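Local coordinates for protein Alpha/beta hydrolase (PDB 3BWX) that probably acts as a hydrolase of the alpha/beta hydrolase fold, with no particular substrate assigned, and binds calcium in the crystal, at residues W10-G15 with E62-G67; V32-G37 with V100-S105; L38-R43 with L179-R184; K73-Y78 with I202-E207. The protein carries 1 engineered substitution. One frame throughout, in Å; residues are numbered along the deposited sequence.

Contact 1. Residues W10-G15 with E62-G67. With EDO (1,2-ethanediol), chain I; EDO (1,2-ethanediol), chain R.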
loop_
_atom_site.group_PDB
_atom_site.type_symbol
_atom_site.label_atom_id
_atom_site.label_comp_id
_atom_site.label_asym_id
_atom_site.label_seq_id
_atom_site.Cartn_x
_atom_site.Cartn_y
_atom_site.Cartn_z
ATOM N N TRP A 10 3.470 2.392 17.588
ATOM C CA TRP A 10 2.468 3.335 18.132
ATOM C C TRP A 10 1.345 2.484 18.644
ATOM O O TRP A 10 1.296 1.302 18.355
ATOM C CB TRP A 10 1.993 4.373 17.104
ATOM C CG TRP A 10 0.894 4.008 16.124
ATOM C CD1 TRP A 10 -0.402 4.365 16.200
ATOM C CD2 TRP A 10 1.041 3.318 14.881
ATOM N NE1 TRP A 10 -1.074 3.969 15.088
ATOM C CE2 TRP A 10 -0.233 3.232 14.293
ATOM C CE3 TRP A 10 2.098 2.648 14.290
ATOM C CZ2 TRP A 10 -0.444 2.627 13.077
ATOM C CZ3 TRP A 10 1.893 2.042 13.099
ATOM C CH2 TRP A 10 0.634 2.002 12.503
ATOM N N THR A 11 0.470 3.066 19.450
ATOM C CA THR A 11 -0.628 2.333 20.049
ATOM C C THR A 11 -2.027 2.739 19.483
ATOM O O THR A 11 -2.364 3.912 19.461
ATOM C CB THR A 11 -0.630 2.549 21.595
ATOM O OG1 THR A 11 0.641 2.192 22.106
ATOM C CG2 THR A 11 -1.698 1.694 22.250
ATOM N N SER A 12 -2.831 1.755 19.122
ATOM C CA SER A 12 -4.194 2.039 18.662
ATOM C C SER A 12 -5.061 2.391 19.878
ATOM O O SER A 12 -4.728 2.034 21.013
ATOM C CB SER A 12 -4.769 0.845 17.912
ATOM O OG SER A 12 -5.077 -0.192 18.803
ATOM N N SER A 13 -6.192 3.068 19.645
ATOM C CA SER A 13 -7.125 3.363 20.742
ATOM C C SER A 13 -7.485 2.159 21.549
ATOM O O SER A 13 -7.625 2.282 22.759
ATOM C CB SER A 13 -8.401 4.030 20.211
ATOM O OG SER A 13 -9.113 3.205 19.318
ATOM N N ASP A 14 -7.720 1.053 20.859
ATOM C CA ASP A 14 -8.159 -0.171 21.476
ATOM C C ASP A 14 -7.016 -1.066 21.969
ATOM O O ASP A 14 -7.238 -2.209 22.419
ATOM C CB ASP A 14 -9.172 -0.929 20.600
ATOM C CG ASP A 14 -8.676 -1.240 19.205
ATOM O OD1 ASP A 14 -7.669 -0.684 18.762
ATOM O OD2 ASP A 14 -9.338 -2.061 18.528
ATOM N N GLY A 15 -5.806 -0.533 21.969
ATOM C CA GLY A 15 -4.747 -1.166 22.724
ATOM C C GLY A 15 -3.711 -2.035 21.990
ATOM O O GLY A 15 -2.861 -2.676 22.621
ATOM N N GLU A 62 2.466 -0.647 9.137
ATOM C CA GLU A 62 1.735 -1.874 8.845
ATOM C C GLU A 62 0.418 -1.851 9.642
ATOM O O GLU A 62 0.432 -1.583 10.846
ATOM C CB GLU A 62 2.573 -3.082 9.309
ATOM C CG GLU A 62 3.994 -2.977 8.811
ATOM C CD GLU A 62 4.807 -4.190 9.053
ATOM O OE1 GLU A 62 4.961 -4.662 10.221
ATOM O OE2 GLU A 62 5.317 -4.667 8.032
HETATM N N MSE A 63 -0.695 -2.116 8.955
HETATM C CA MSE A 63 -1.966 -2.088 9.637
HETATM C C MSE A 63 -2.106 -3.267 10.604
HETATM O O MSE A 63 -1.356 -4.284 10.519
HETATM C CB MSE A 63 -3.091 -2.079 8.615
HETATM C CG MSE A 63 -3.077 -0.819 7.792
HETATM SE SE MSE A 63 -3.117 0.945 8.702
HETATM C CE MSE A 63 -1.189 1.170 9.097
ATOM N N ARG A 64 -3.047 -3.155 11.533
ATOM C CA ARG A 64 -3.314 -4.254 12.452
ATOM C C ARG A 64 -3.526 -5.498 11.597
ATOM O O ARG A 64 -4.175 -5.448 10.529
ATOM C CB ARG A 64 -4.562 -4.001 13.312
ATOM C CG ARG A 64 -5.835 -3.698 12.525
ATOM C CD ARG A 64 -7.075 -3.481 13.375
ATOM N NE ARG A 64 -6.915 -2.286 14.175
ATOM C CZ ARG A 64 -7.465 -2.060 15.350
ATOM N NH1 ARG A 64 -8.187 -2.969 15.947
ATOM N NH2 ARG A 64 -7.230 -0.902 15.955
ATOM N N GLY A 65 -2.958 -6.603 12.057
ATOM C CA GLY A 65 -3.090 -7.899 11.400
ATOM C C GLY A 65 -2.109 -8.152 10.276
ATOM O O GLY A 65 -2.204 -9.192 9.611
ATOM N N ARG A 66 -1.213 -7.205 10.008
ATOM C CA ARG A 66 -0.228 -7.386 8.937
ATOM C C ARG A 66 1.171 -7.241 9.488
ATOM O O ARG A 66 1.447 -6.386 10.327
ATOM C CB ARG A 66 -0.385 -6.357 7.808
ATOM C CG ARG A 66 -1.627 -6.535 6.945
ATOM C CD ARG A 66 -2.903 -6.029 7.577
ATOM N NE ARG A 66 -3.974 -5.978 6.592
ATOM C CZ ARG A 66 -5.253 -5.861 6.904
ATOM N NH1 ARG A 66 -5.651 -5.753 8.151
ATOM N NH2 ARG A 66 -6.130 -5.858 5.930
ATOM N N GLY A 67 2.074 -8.075 8.983
ATOM C CA GLY A 67 3.488 -7.950 9.350
ATOM C C GLY A 67 3.684 -8.100 10.821
ATOM O O GLY A 67 3.159 -9.044 11.433
HETATM C C1 EDO I . 4.269 2.352 21.231
HETATM O O1 EDO I . 4.942 1.267 21.797
HETATM C C2 EDO I . 3.945 3.325 22.345
HETATM O O2 EDO I . 2.749 3.960 21.947
HETATM C C1 EDO R . 8.417 -5.951 9.255
HETATM O O1 EDO R . 8.914 -7.242 9.609
HETATM C C2 EDO R . 7.655 -6.117 7.976
HETATM O O2 EDO R . 6.573 -6.960 8.300
#
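The guanidinium of R64 grips the carboxylate of D14 end-on, a two-bond salt bridge with one nitrogen on each oxygen. NH1 of R64 reaches OD2 of D14 at 3.0 Å with an N-H...O angle of 170°, and NH2 of R64 reaches OD1 of D14 at 2.8 Å. Both oxygens use their syn lone pairs and the two planes lie 26° apart, so the fork is almost flat. OD1 of D14 has a second donor, OG of S12 at 2.6 Å, arriving nearly along the C-O bond; this hydroxyl also meets the backbone N of L16. D14 can face R64 because its CG sits between the backbone N and the carbonyl carbon (chi1 56°). NE of R64 pairs with D86, which suggests that two acids share the arginine's charge. Beyond the polar pair, CB of S12 lies 3.6 Å from NH2 of R64. Deeper, CE of M63, a selenomethionine, meets the indole of W10 at its edge and near its plane, 4.0 Å from CH2, while NE1 of W10 bonds to the carbonyl of D86 on helix 80-94. Each segment carries a beta turn, type I from S12 to G15 and type II from M63 to R66. The contact joins the turn of the N-terminal hairpin (strands 6-11 and 17-23) to the loop after strand 58-61, at strand ends of the mixed sheet of the alpha/beta hydrolase fold.

Contact 2. Residues V32-G37 with V100-S105; sequences VLCLPG and VAIGTS. With EDO (1,2-ethanediol), chain Q.
V32 to L35 and V100 to G103 pair in parallel register in the central sheet of the alpha/beta hydrolase fold, with the strand axes 4.7 Å apart at their closest and 17° from parallel. In this tight part four backbone bonds alternate in direction between the strands, from L33 N to V100 O at 2.7 Å, through I102 N to L33 O and L35 N to I102 O, to T104 N to L35 O at 3.1 Å. All are nearly straight, the least linear 172° at the hydrogen. On the face carrying V32, C34, V100 and I102, V32 and V100 stand side by side; CG1 of V32, trans to its own N (chi1 180°), is directed at I102 CD1. The opposite face bears L33, L35 and the small A101, while G103 adds no side chain; helices 80-94 and 106-117 pack over it. Beyond L35 the pairing gives out and the partly exposed G37 and S105 lie 5.0 Å apart at CA. S105 has positive phi between strand and helix, consistent with the nucleophile elbow of this family. At this looser end a bound 1,2-ethanediol bridges two carbonyls, its O2 donating to P36 O and its O1 to G37 O, each at 2.8 Å.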
loop_
_atom_site.group_PDB
_atom_site.type_symbol
_atom_site.label_atom_id
_atom_site.label_comp_id
_atom_site.label_asym_id
_atom_site.label_seq_id
_atom_site.Cartn_x
_atom_site.Cartn_y
_atom_site.Cartn_z
ATOM N N VAL A 32 7.648 11.172 4.340
ATOM C CA VAL A 32 6.933 10.380 3.347
ATOM C C VAL A 32 6.283 9.173 4.045
ATOM O O VAL A 32 6.977 8.357 4.631
ATOM C CB VAL A 32 7.857 9.894 2.232
ATOM C CG1 VAL A 32 7.062 9.074 1.219
ATOM C CG2 VAL A 32 8.525 11.090 1.518
ATOM N N LEU A 33 4.952 9.081 3.997
ATOM C CA LEU A 33 4.219 7.980 4.627
ATOM C C LEU A 33 3.777 6.984 3.554
ATOM O O LEU A 33 3.097 7.376 2.590
ATOM C CB LEU A 33 2.982 8.525 5.337
ATOM C CG LEU A 33 1.961 7.635 6.034
ATOM C CD1 LEU A 33 2.551 7.077 7.304
ATOM C CD2 LEU A 33 0.680 8.417 6.399
ATOM N N CYS A 34 4.229 5.734 3.648
ATOM C CA CYS A 34 3.980 4.709 2.641
ATOM C C CYS A 34 2.947 3.745 3.174
ATOM O O CYS A 34 3.204 3.088 4.182
ATOM C CB CYS A 34 5.263 3.980 2.326
ATOM S SG CYS A 34 6.555 5.003 1.572
ATOM N N LEU A 35 1.812 3.659 2.507
ATOM C CA LEU A 35 0.690 2.907 2.959
ATOM C C LEU A 35 0.480 1.686 2.071
ATOM O O LEU A 35 0.236 1.825 0.870
ATOM C CB LEU A 35 -0.548 3.789 3.021
ATOM C CG LEU A 35 -0.409 5.020 3.925
ATOM C CD1 LEU A 35 -1.740 5.785 3.842
ATOM C CD2 LEU A 35 0.033 4.634 5.339
ATOM N N PRO A 36 0.606 0.477 2.643
ATOM C CA PRO A 36 0.509 -0.732 1.832
ATOM C C PRO A 36 -0.918 -1.121 1.445
ATOM O O PRO A 36 -1.886 -0.592 1.967
ATOM C CB PRO A 36 1.067 -1.844 2.741
ATOM C CG PRO A 36 1.563 -1.192 3.945
ATOM C CD PRO A 36 0.942 0.162 4.049
ATOM N N GLY A 37 -0.978 -2.074 0.524
ATOM C CA GLY A 37 -2.199 -2.695 0.109
ATOM C C GLY A 37 -2.778 -3.644 1.144
ATOM O O GLY A 37 -2.204 -3.903 2.201
ATOM N N VAL A 100 3.902 13.697 2.874
ATOM C CA VAL A 100 3.671 13.101 1.553
ATOM C C VAL A 100 3.090 11.726 1.795
ATOM O O VAL A 100 3.494 11.025 2.750
ATOM C CB VAL A 100 4.990 13.025 0.747
ATOM C CG1 VAL A 100 4.806 12.225 -0.540
ATOM C CG2 VAL A 100 5.573 14.460 0.525
ATOM N N ALA A 101 2.090 11.368 1.001
ATOM C CA ALA A 101 1.441 10.072 1.127
ATOM C C ALA A 101 1.664 9.281 -0.151
ATOM O O ALA A 101 1.355 9.778 -1.259
ATOM C CB ALA A 101 -0.072 10.258 1.407
ATOM N N ILE A 102 2.174 8.050 -0.049
ATOM C CA ILE A 102 2.305 7.108 -1.181
ATOM C C ILE A 102 1.441 5.905 -0.828
ATOM O O ILE A 102 1.800 5.200 0.075
ATOM C CB ILE A 102 3.776 6.672 -1.431
ATOM C CG1 ILE A 102 4.656 7.883 -1.731
ATOM C CG2 ILE A 102 3.770 5.600 -2.529
ATOM C CD1 ILE A 102 6.129 7.555 -2.059
ATOM N N GLY A 103 0.322 5.670 -1.526
ATOM C CA GLY A 103 -0.643 4.643 -1.147
ATOM C C GLY A 103 -0.933 3.672 -2.278
ATOM O O GLY A 103 -1.297 4.094 -3.402
ATOM N N THR A 104 -0.708 2.383 -1.998
ATOM C CA THR A 104 -0.967 1.335 -2.929
ATOM C C THR A 104 -2.290 0.681 -2.658
ATOM O O THR A 104 -2.507 0.190 -1.570
ATOM C CB THR A 104 0.151 0.324 -2.923
ATOM O OG1 THR A 104 1.333 0.965 -3.424
ATOM C CG2 THR A 104 -0.210 -0.858 -3.860
ATOM N N SER A 105 -3.173 0.673 -3.660
ATOM C CA SER A 105 -4.438 -0.048 -3.521
ATOM C C SER A 105 -5.244 0.477 -2.312
ATOM O O SER A 105 -5.554 1.664 -2.250
ATOM C CB SER A 105 -4.152 -1.557 -3.436
ATOM O OG SER A 105 -3.264 -1.918 -4.474
HETATM C C1 EDO Q . -4.233 -2.754 5.057
HETATM O O1 EDO Q . -2.847 -3.096 4.832
HETATM C C2 EDO Q . -4.475 -1.367 4.448
HETATM O O2 EDO Q . -4.363 -1.416 3.018
#

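Contact 3. Residues L38-R43 with L179-R184; sequences LTRNAR and LRYAKR. With EDO (1,2-ethanediol), chain H.
R43 holds the carbonyl of K183 side-on, with NE of R43 2.9 Å and NH2 of R43 3.1 Å from K183 O. That oxygen lies 4° out of the guanidinium plane, so both N-H groups converge on one acceptor. The next carbonyl, R184 O, stands over a face of the same guanidinium and takes its bonds elsewhere: ND2 of N41 donates at 3.0 Å, in the carbonyl plane, and water 1 donates at 2.8 Å. This water accepts from N41 N, so side chain and backbone of N41 both serve R184 O. OD1 of N41 closes an Asx turn, accepting from R43 N at 2.8 Å. Acids outside the two segments meet three guanidinium groups: NH1 of R43 pairs with D197, NH1 of R40 with D44, and R184 with E46, D47 and D270. R184 runs extended from CG to NE (chi3 -179°), its CG and CD passing 3.4 Å from R43 O. With a leucine in place of R43, K183 O would probably lose both guanidinium donors and D197 its partner. K183 and R184 fall in the last turn of helix 175-185, where carbonyls lack in-helix donors; the loop supplies N-H groups, and its positive charge probably suits that helix end.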
loop_
_atom_site.group_PDB
_atom_site.type_symbol
_atom_site.label_atom_id
_atom_site.label_comp_id
_atom_site.label_asym_id
_atom_site.label_seq_id
_atom_site.Cartn_x
_atom_site.Cartn_y
_atom_site.Cartn_z
ATOM N N LEU A 38 -3.946 -4.186 0.822
ATOM C CA LEU A 38 -4.797 -4.929 1.756
ATOM C C LEU A 38 -4.062 -5.994 2.520
ATOM O O LEU A 38 -4.245 -6.097 3.705
ATOM C CB LEU A 38 -5.995 -5.523 0.965
ATOM C CG LEU A 38 -7.021 -6.371 1.706
ATOM C CD1 LEU A 38 -7.856 -5.536 2.636
ATOM C CD2 LEU A 38 -7.922 -7.102 0.658
ATOM N N THR A 39 -3.320 -6.847 1.834
ATOM C CA THR A 39 -2.615 -7.992 2.425
ATOM C C THR A 39 -1.129 -7.731 2.675
ATOM O O THR A 39 -0.374 -8.683 2.938
ATOM C CB THR A 39 -2.763 -9.268 1.563
ATOM O OG1 THR A 39 -2.213 -9.010 0.268
ATOM C CG2 THR A 39 -4.210 -9.675 1.453
ATOM N N ARG A 40 -0.727 -6.464 2.618
ATOM C CA ARG A 40 0.667 -6.145 2.474
ATOM C C ARG A 40 1.197 -5.451 3.715
ATOM O O ARG A 40 0.448 -5.121 4.642
ATOM C CB ARG A 40 0.892 -5.299 1.237
ATOM C CG ARG A 40 0.387 -5.892 -0.064
ATOM C CD ARG A 40 1.108 -7.207 -0.377
ATOM N NE ARG A 40 0.675 -7.808 -1.617
ATOM C CZ ARG A 40 1.134 -7.453 -2.815
ATOM N NH1 ARG A 40 2.075 -6.537 -2.939
ATOM N NH2 ARG A 40 0.669 -8.045 -3.907
ATOM N N ASN A 41 2.514 -5.309 3.773
ATOM C CA ASN A 41 3.249 -4.828 4.939
ATOM C C ASN A 41 4.411 -3.877 4.500
ATOM O O ASN A 41 4.571 -3.501 3.311
ATOM C CB ASN A 41 3.725 -6.021 5.799
ATOM C CG ASN A 41 4.742 -6.879 5.067
ATOM O OD1 ASN A 41 5.874 -6.427 4.857
ATOM N ND2 ASN A 41 4.333 -8.073 4.609
ATOM N N ALA A 42 5.209 -3.438 5.463
ATOM C CA ALA A 42 6.230 -2.433 5.201
ATOM C C ALA A 42 7.247 -2.909 4.169
ATOM O O ALA A 42 7.878 -2.099 3.457
ATOM C CB ALA A 42 6.952 -2.058 6.490
ATOM N N ARG A 43 7.415 -4.225 4.032
ATOM C CA ARG A 43 8.402 -4.750 3.072
ATOM C C ARG A 43 8.097 -4.434 1.617
ATOM O O ARG A 43 8.986 -4.441 0.789
ATOM C CB ARG A 43 8.680 -6.250 3.254
ATOM C CG ARG A 43 9.153 -6.541 4.634
ATOM C CD ARG A 43 9.701 -7.955 4.827
ATOM N NE ARG A 43 8.804 -9.062 4.504
ATOM C CZ ARG A 43 7.785 -9.487 5.253
ATOM N NH1 ARG A 43 7.413 -8.846 6.332
ATOM N NH2 ARG A 43 7.095 -10.531 4.831
ATOM N N LEU A 179 11.044 -14.250 -6.343
ATOM C CA LEU A 179 11.538 -14.553 -4.999
ATOM C C LEU A 179 11.557 -13.293 -4.130
ATOM O O LEU A 179 11.171 -13.317 -2.961
ATOM C CB LEU A 179 12.917 -15.211 -5.058
ATOM C CG LEU A 179 12.919 -16.674 -5.461
ATOM C CD1 LEU A 179 14.386 -17.070 -5.779
ATOM C CD2 LEU A 179 12.315 -17.581 -4.443
ATOM N N ARG A 180 12.009 -12.199 -4.720
ATOM C CA ARG A 180 12.042 -10.906 -4.018
ATOM C C ARG A 180 10.608 -10.518 -3.582
ATOM O O ARG A 180 10.349 -10.108 -2.462
ATOM C CB ARG A 180 12.635 -9.814 -4.936
ATOM C CG ARG A 180 12.815 -8.483 -4.200
ATOM C CD ARG A 180 13.123 -7.317 -5.131
ATOM N NE ARG A 180 14.342 -7.575 -5.816
ATOM C CZ ARG A 180 14.556 -7.601 -7.139
ATOM N NH1 ARG A 180 13.655 -7.272 -8.076
ATOM N NH2 ARG A 180 15.774 -7.884 -7.521
ATOM N N TYR A 181 9.675 -10.692 -4.503
ATOM C CA TYR A 181 8.281 -10.424 -4.222
ATOM C C TYR A 181 7.734 -11.349 -3.129
ATOM O O TYR A 181 6.970 -10.896 -2.261
ATOM C CB TYR A 181 7.537 -10.681 -5.526
ATOM C CG TYR A 181 6.039 -10.457 -5.565
ATOM C CD1 TYR A 181 5.525 -9.180 -5.598
ATOM C CD2 TYR A 181 5.167 -11.520 -5.675
ATOM C CE1 TYR A 181 4.163 -8.965 -5.693
ATOM C CE2 TYR A 181 3.808 -11.324 -5.770
ATOM C CZ TYR A 181 3.317 -10.034 -5.787
ATOM O OH TYR A 181 1.949 -9.800 -5.890
ATOM N N ALA A 182 8.037 -12.656 -3.212
ATOM C CA ALA A 182 7.547 -13.673 -2.271
ATOM C C ALA A 182 7.950 -13.239 -0.861
ATOM O O ALA A 182 7.115 -13.304 0.067
ATOM C CB ALA A 182 8.073 -15.098 -2.605
ATOM N N LYS A 183 9.225 -12.842 -0.685
ATOM C CA LYS A 183 9.700 -12.538 0.664
ATOM C C LYS A 183 9.055 -11.280 1.196
ATOM O O LYS A 183 8.997 -11.079 2.413
ATOM C CB LYS A 183 11.243 -12.476 0.700
ATOM C CG LYS A 183 11.852 -13.847 0.454
ATOM C CD LYS A 183 13.287 -13.950 0.919
ATOM C CE LYS A 183 13.335 -14.241 2.409
ATOM N NZ LYS A 183 14.732 -14.274 2.938
ATOM N N ARG A 184 8.583 -10.403 0.315
ATOM C CA ARG A 184 7.887 -9.214 0.794
ATOM C C ARG A 184 6.498 -9.477 1.358
ATOM O O ARG A 184 6.045 -8.741 2.263
ATOM C CB ARG A 184 7.766 -8.149 -0.286
ATOM C CG ARG A 184 9.064 -7.536 -0.699
ATOM C CD ARG A 184 8.922 -6.587 -1.834
ATOM N NE ARG A 184 10.204 -6.057 -2.177
ATOM C CZ ARG A 184 10.420 -5.119 -3.097
ATOM N NH1 ARG A 184 9.441 -4.690 -3.881
ATOM N NH2 ARG A 184 11.655 -4.707 -3.312
HETATM C C1 EDO H . 9.893 -6.375 -7.091
HETATM O O1 EDO H . 11.081 -5.577 -6.881
HETATM C C2 EDO H . 10.205 -7.666 -7.854
HETATM O O2 EDO H . 10.644 -7.294 -9.170
HETATM O O HOH W 1 4.058 -6.791 1.702
#

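Contact 4. Residues K73-Y78 with I202-E207. With CA (calcium ion), chain B; EDO (1,2-ethanediol), chain P.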
loop_
_atom_site.group_PDB
_atom_site.type_symbol
_atom_site.label_atom_id
_atom_site.label_comp_id
_atom_site.label_asym_id
_atom_site.label_seq_id
_atom_site.Cartn_x
_atom_site.Cartn_y
_atom_site.Cartn_z
ATOM N N LYS A 73 -7.873 -8.967 18.605
ATOM C CA LYS A 73 -8.711 -9.950 19.294
ATOM C C LYS A 73 -10.085 -10.041 18.643
ATOM O O LYS A 73 -10.673 -11.108 18.614
ATOM C CB LYS A 73 -8.842 -9.622 20.782
ATOM C CG LYS A 73 -7.578 -9.897 21.578
ATOM C CD LYS A 73 -7.725 -9.430 23.055
ATOM N N ASP A 74 -10.599 -8.924 18.145
ATOM C CA ASP A 74 -11.871 -8.809 17.460
ATOM C C ASP A 74 -11.632 -8.568 15.964
ATOM O O ASP A 74 -11.378 -7.404 15.537
ATOM C CB ASP A 74 -12.630 -7.626 18.034
ATOM C CG ASP A 74 -13.975 -7.426 17.412
ATOM O OD1 ASP A 74 -14.331 -8.242 16.520
ATOM O OD2 ASP A 74 -14.691 -6.467 17.793
ATOM N N PRO A 75 -11.713 -9.657 15.177
ATOM C CA PRO A 75 -11.501 -9.488 13.739
ATOM C C PRO A 75 -12.501 -8.559 13.025
ATOM O O PRO A 75 -12.261 -8.212 11.897
ATOM C CB PRO A 75 -11.549 -10.941 13.178
ATOM C CG PRO A 75 -11.675 -11.811 14.269
ATOM C CD PRO A 75 -11.966 -11.056 15.552
HETATM N N MSE A 76 -13.612 -8.173 13.643
HETATM C CA MSE A 76 -14.517 -7.197 13.043
HETATM C C MSE A 76 -13.831 -5.806 12.997
HETATM O O MSE A 76 -14.272 -4.927 12.271
HETATM C CB MSE A 76 -15.878 -7.097 13.776
HETATM C CG MSE A 76 -16.914 -6.353 12.951
HETATM SE SE MSE A 76 -18.657 -6.530 13.719
HETATM C CE MSE A 76 -19.531 -5.055 12.754
ATOM N N THR A 77 -12.738 -5.588 13.728
ATOM C CA THR A 77 -11.986 -4.347 13.576
ATOM C C THR A 77 -11.069 -4.243 12.347
ATOM O O THR A 77 -10.444 -3.202 12.131
ATOM C CB THR A 77 -11.108 -4.069 14.840
ATOM O OG1 THR A 77 -10.081 -5.072 14.958
ATOM C CG2 THR A 77 -11.962 -3.988 16.043
ATOM N N TYR A 78 -11.019 -5.330 11.580
ATOM C CA TYR A 78 -10.270 -5.374 10.299
ATOM C C TYR A 78 -11.144 -4.731 9.214
ATOM O O TYR A 78 -11.813 -5.416 8.454
ATOM C CB TYR A 78 -9.920 -6.824 9.968
ATOM C CG TYR A 78 -8.879 -7.444 10.842
ATOM C CD1 TYR A 78 -7.718 -6.737 11.215
ATOM C CD2 TYR A 78 -8.974 -8.779 11.259
ATOM C CE1 TYR A 78 -6.681 -7.362 12.019
ATOM C CE2 TYR A 78 -7.961 -9.365 12.022
ATOM C CZ TYR A 78 -6.841 -8.658 12.425
ATOM O OH TYR A 78 -5.836 -9.244 13.160
ATOM N N ILE A 202 -8.484 -11.769 8.769
ATOM C CA ILE A 202 -8.805 -10.677 7.892
ATOM C C ILE A 202 -9.814 -11.080 6.823
ATOM O O ILE A 202 -10.561 -10.246 6.375
ATOM C CB ILE A 202 -7.503 -10.045 7.280
ATOM C CG1 ILE A 202 -6.708 -9.295 8.358
ATOM C CG2 ILE A 202 -7.804 -9.159 6.082
ATOM C CD1 ILE A 202 -5.209 -9.030 7.994
ATOM N N ALA A 203 -9.839 -12.348 6.450
ATOM C CA ALA A 203 -10.786 -12.832 5.437
ATOM C C ALA A 203 -12.242 -12.919 5.907
ATOM O O ALA A 203 -13.146 -13.110 5.111
ATOM C CB ALA A 203 -10.323 -14.223 4.940
ATOM N N GLU A 204 -12.470 -12.895 7.213
ATOM C CA GLU A 204 -13.819 -12.969 7.760
ATOM C C GLU A 204 -14.584 -11.738 7.328
ATOM O O GLU A 204 -14.129 -10.606 7.527
ATOM C CB GLU A 204 -13.781 -13.104 9.292
ATOM C CG GLU A 204 -13.176 -14.425 9.732
ATOM C CD GLU A 204 -13.083 -14.584 11.262
ATOM O OE1 GLU A 204 -13.619 -13.720 11.995
ATOM O OE2 GLU A 204 -12.425 -15.559 11.710
ATOM N N PRO A 205 -15.714 -11.931 6.636
ATOM C CA PRO A 205 -16.413 -10.733 6.100
ATOM C C PRO A 205 -17.042 -9.790 7.100
ATOM O O PRO A 205 -16.998 -8.560 6.916
ATOM C CB PRO A 205 -17.494 -11.327 5.204
ATOM C CG PRO A 205 -17.730 -12.700 5.704
ATOM C CD PRO A 205 -16.359 -13.163 6.152
ATOM N N PHE A 206 -17.634 -10.362 8.139
ATOM C CA PHE A 206 -18.569 -9.630 8.988
ATOM C C PHE A 206 -19.551 -8.890 8.083
ATOM O O PHE A 206 -20.153 -9.524 7.244
ATOM C CB PHE A 206 -17.809 -8.761 9.987
ATOM C CG PHE A 206 -17.157 -9.568 11.063
ATOM C CD1 PHE A 206 -17.854 -9.974 12.192
ATOM C CD2 PHE A 206 -15.860 -10.043 10.865
ATOM C CE1 PHE A 206 -17.208 -10.743 13.166
ATOM C CE2 PHE A 206 -15.227 -10.851 11.827
ATOM C CZ PHE A 206 -15.875 -11.166 12.960
ATOM N N GLU A 207 -19.671 -7.572 8.146
ATOM C CA GLU A 207 -20.750 -6.940 7.340
ATOM C C GLU A 207 -20.579 -6.943 5.809
ATOM O O GLU A 207 -21.557 -6.824 5.064
ATOM C CB GLU A 207 -21.021 -5.527 7.810
ATOM C CG GLU A 207 -21.505 -5.475 9.269
ATOM C CD GLU A 207 -21.276 -4.126 9.907
ATOM O OE1 GLU A 207 -20.089 -3.723 10.010
ATOM O OE2 GLU A 207 -22.285 -3.482 10.307
HETATM CA CA CA B . -15.464 -6.850 6.010
HETATM C C1 EDO P . -7.989 -5.434 20.307
HETATM O O1 EDO P . -7.249 -6.660 20.287
HETATM C C2 EDO P . -8.739 -5.172 19.005
HETATM O O2 EDO P . -9.754 -6.163 18.806
HETATM O O HOH W 2 -12.827 -8.550 9.116
HETATM O O HOH W 3 -11.178 -7.685 6.721
HETATM O O HOH W 4 -14.780 -6.909 8.347
HETATM O O HOH W 5 -13.353 -5.290 6.216
HETATM O O HOH W 6 -13.719 -8.388 5.874
HETATM O O HOH W 7 -15.311 -5.518 3.981
HETATM O O HOH W 8 -17.210 -5.430 6.819
#
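Y78 O is gripped by waters: water 5 donates to it at 2.7 Å, and water 3 lies between it and I202 O. Water 5 is also a ligand of the calcium site, whose protein ligands are P205 O, at 2.5 Å from the ion, and A208 O; five waters complete a shell of seven oxygens. E204 O accepts from the calcium-bound water 6 at 2.8 Å. No direct hydrogen bond joins the segments; apart from bridging waters they meet through side-chain packing. CG1 of I202 sits over the centre of the Y78 ring, 3.7 Å from its centroid and 10° off the normal, a CH-pi contact. OH of Y78 bonds to D199 and to the backbone N of A72, fixing the ring's outer end. Replacing Y78 by an alanine is likely to strip CG1 of I202 of the ring face it packs on and D199 of its hydroxyl partner. Nearer the surface, P75 and M76 begin a 3-10 turn, opened by an Asx turn in which D74 OD1 accepts from M76 N at 3.0 Å. M76, a selenomethionine, extends with CG trans to its N (chi1 -166°) across the F206 ring, its CB 3.8 Å from the ring centroid.

In the fold
Contact 2 is the core of the set, about 5 Å from the chain centre to its own, and is held by backbone bonds between neighbouring strands; contact 4, about 19 Å out, relies on aliphatic carbons over aromatic faces and on bridging water beside the calcium. Contacts 1 and 3 lie between them and use charged side chains, a carboxylate in one and helix-end carbonyls in the other. Contact 1 is mostly buried although its centre is about 15 Å out, and it reaches the same mixed sheet as contact 2. The loop that follows strand 32-35 links contacts 2 and 3. Segment 62-67 ties three contacts together: R66 NE approaches L38 O at 2.9 Å, while R64 O packs on Y78 CE1 and R66 on I202. Contacts 2 and 4 do not touch.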